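DNA primase (Helicobacter pylori, PDB 4EHS) synthesises the short RNA primers used by DNA polymerase in replication and, through its C-terminal domain, binds the replicative helicase DnaB. Local coordinates at residues A[106-109]-A[110-113]. Residues are numbered along the deposited sequence; the frame is centred on the assembly and turned at random.
Sequences RYFE and RQLK
Arg110 folds back over the preceding turn of its own helix toward Tyr107 and Arg106. Arg110 CB lies 3.5 Å from Tyr107 O, and Arg110 CG is equally near the carbonyl oxygen of Arg106, which already accepts the nearly straight bond from Arg110 N (3.0 Å). The chain then bends at chi3 (-49°), which turns the guanidinium back along the helix instead of outward. Arg110 CZ is 3.7 Å from Tyr107 CA, which lies over one face of the guanidinium, offset toward its rim. At the tip Arg110 NH1 comes 3.5 Å from Arg106 O, at an angle too poor for a hydrogen bond, and passes Arg106 CB; Arg110 NH2 stands 3.8 Å from Tyr107 CD1, the ring and guanidinium planes being perpendicular. Helix 96-117 pairs with helix 122-140 in a helical hairpin of the C-terminal, DnaB-binding domain, and these are i to i+3 and i to i+4 neighbours on it, joined by the regular backbone ladder that also links Gln111 N to Tyr107 O. The Arg110 side chain also touches Leu61, in a loop. The tyrosine is shared: its ring is crossed at a slant by the Gln111 side chain, the amide plane only 16° from that of the ring, and Gln111 CG lies 3.7 Å from Tyr107 CE2. The phenol oxygen is hydrogen-bonded to Glu149. On another side of the helix, Phe108 and Leu112 pack on Ile136 of helix 122-140.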
loop_
_atom_site.group_PDB
_atom_site.type_symbol
_atom_site.label_atom_id
_atom_site.label_comp_id
_atom_site.label_asym_id
_atom_site.label_seq_id
_atom_site.Cartn_x
_atom_site.Cartn_y
_atom_site.Cartn_z
ATOM N N ARG A 106 -3.241 -14.354 4.199
ATOM C CA ARG A 106 -2.390 -15.264 3.426
ATOM C C ARG A 106 -1.141 -14.702 2.774
ATOM O O ARG A 106 -0.041 -15.295 2.882
ATOM C CB ARG A 106 -3.187 -16.056 2.408
ATOM C CG ARG A 106 -4.146 -16.930 3.237
ATOM C CD ARG A 106 -4.685 -18.035 2.386
ATOM N NE ARG A 106 -5.568 -18.950 3.172
ATOM C CZ ARG A 106 -6.263 -19.904 2.540
ATOM N NH1 ARG A 106 -6.134 -20.045 1.223
ATOM N NH2 ARG A 106 -7.071 -20.679 3.212
ATOM N N TYR A 107 -1.281 -13.542 2.156
ATOM C CA TYR A 107 -0.122 -12.857 1.574
ATOM C C TYR A 107 0.959 -12.621 2.662
ATOM O O TYR A 107 2.129 -12.916 2.454
ATOM C CB TYR A 107 -0.580 -11.517 0.984
ATOM C CG TYR A 107 0.577 -10.680 0.522
ATOM C CD1 TYR A 107 1.088 -10.810 -0.776
ATOM C CD2 TYR A 107 1.152 -9.765 1.385
ATOM C CE1 TYR A 107 2.178 -10.055 -1.206
ATOM C CE2 TYR A 107 2.249 -9.023 0.972
ATOM C CZ TYR A 107 2.729 -9.142 -0.321
ATOM O OH TYR A 107 3.832 -8.353 -0.694
ATOM N N PHE A 108 0.577 -12.089 3.787
ATOM C CA PHE A 108 1.573 -11.794 4.846
ATOM C C PHE A 108 2.128 -13.060 5.515
ATOM O O PHE A 108 3.324 -13.088 5.894
ATOM C CB PHE A 108 1.047 -10.820 5.880
ATOM C CG PHE A 108 0.993 -9.399 5.392
ATOM C CD1 PHE A 108 2.168 -8.664 5.202
ATOM C CD2 PHE A 108 -0.213 -8.787 5.131
ATOM C CE1 PHE A 108 2.114 -7.344 4.736
ATOM C CE2 PHE A 108 -0.279 -7.445 4.719
ATOM C CZ PHE A 108 0.874 -6.730 4.480
ATOM N N GLU A 109 1.314 -14.120 5.592
ATOM C CA GLU A 109 1.849 -15.389 6.103
ATOM C C GLU A 109 2.943 -15.907 5.172
ATOM O O GLU A 109 4.023 -16.335 5.649
ATOM C CB GLU A 109 0.675 -16.383 6.316
ATOM C CG GLU A 109 -0.148 -16.069 7.569
ATOM C CD GLU A 109 -1.377 -16.997 7.732
ATOM O OE1 GLU A 109 -1.799 -17.589 6.703
ATOM O OE2 GLU A 109 -1.901 -17.114 8.875
ATOM N N ARG A 110 2.726 -15.849 3.855
ATOM C CA ARG A 110 3.752 -16.164 2.905
ATOM C C ARG A 110 5.008 -15.272 3.048
ATOM O O ARG A 110 6.131 -15.758 2.861
ATOM C CB ARG A 110 3.258 -16.061 1.461
ATOM C CG ARG A 110 2.278 -17.177 1.078
ATOM C CD ARG A 110 1.953 -17.197 -0.413
ATOM N NE ARG A 110 1.562 -15.956 -1.071
ATOM C CZ ARG A 110 0.317 -15.437 -1.088
ATOM N NH1 ARG A 110 -0.675 -16.039 -0.446
ATOM N NH2 ARG A 110 0.094 -14.323 -1.780
ATOM N N GLN A 111 4.814 -13.982 3.296
ATOM C CA GLN A 111 5.942 -13.087 3.498
ATOM C C GLN A 111 6.836 -13.569 4.627
ATOM O O GLN A 111 8.046 -13.460 4.516
ATOM C CB GLN A 111 5.463 -11.661 3.809
ATOM C CG GLN A 111 4.936 -10.963 2.573
ATOM C CD GLN A 111 5.887 -11.028 1.414
ATOM O OE1 GLN A 111 5.591 -11.622 0.389
ATOM N NE2 GLN A 111 7.042 -10.420 1.568
ATOM N N LEU A 112 6.238 -13.984 5.724
ATOM C CA LEU A 112 6.970 -14.489 6.870
ATOM C C LEU A 112 7.904 -15.628 6.436
ATOM O O LEU A 112 9.033 -15.691 6.882
ATOM C CB LEU A 112 6.037 -14.966 7.993
ATOM C CG LEU A 112 5.477 -13.978 9.000
ATOM C CD1 LEU A 112 4.878 -14.692 10.205
ATOM C CD2 LEU A 112 6.528 -12.994 9.492
ATOM N N LYS A 113 7.447 -16.504 5.557
ATOM C CA LYS A 113 8.368 -17.553 5.009
ATOM C C LYS A 113 9.396 -17.079 3.993
ATOM O O LYS A 113 10.548 -17.562 3.978
ATOM C CB LYS A 113 7.582 -18.674 4.316
ATOM C CG LYS A 113 6.723 -19.532 5.218
ATOM C CD LYS A 113 6.254 -20.741 4.406
ATOM C CE LYS A 113 7.408 -21.694 4.080
ATOM N NZ LYS A 113 7.062 -22.588 2.939
#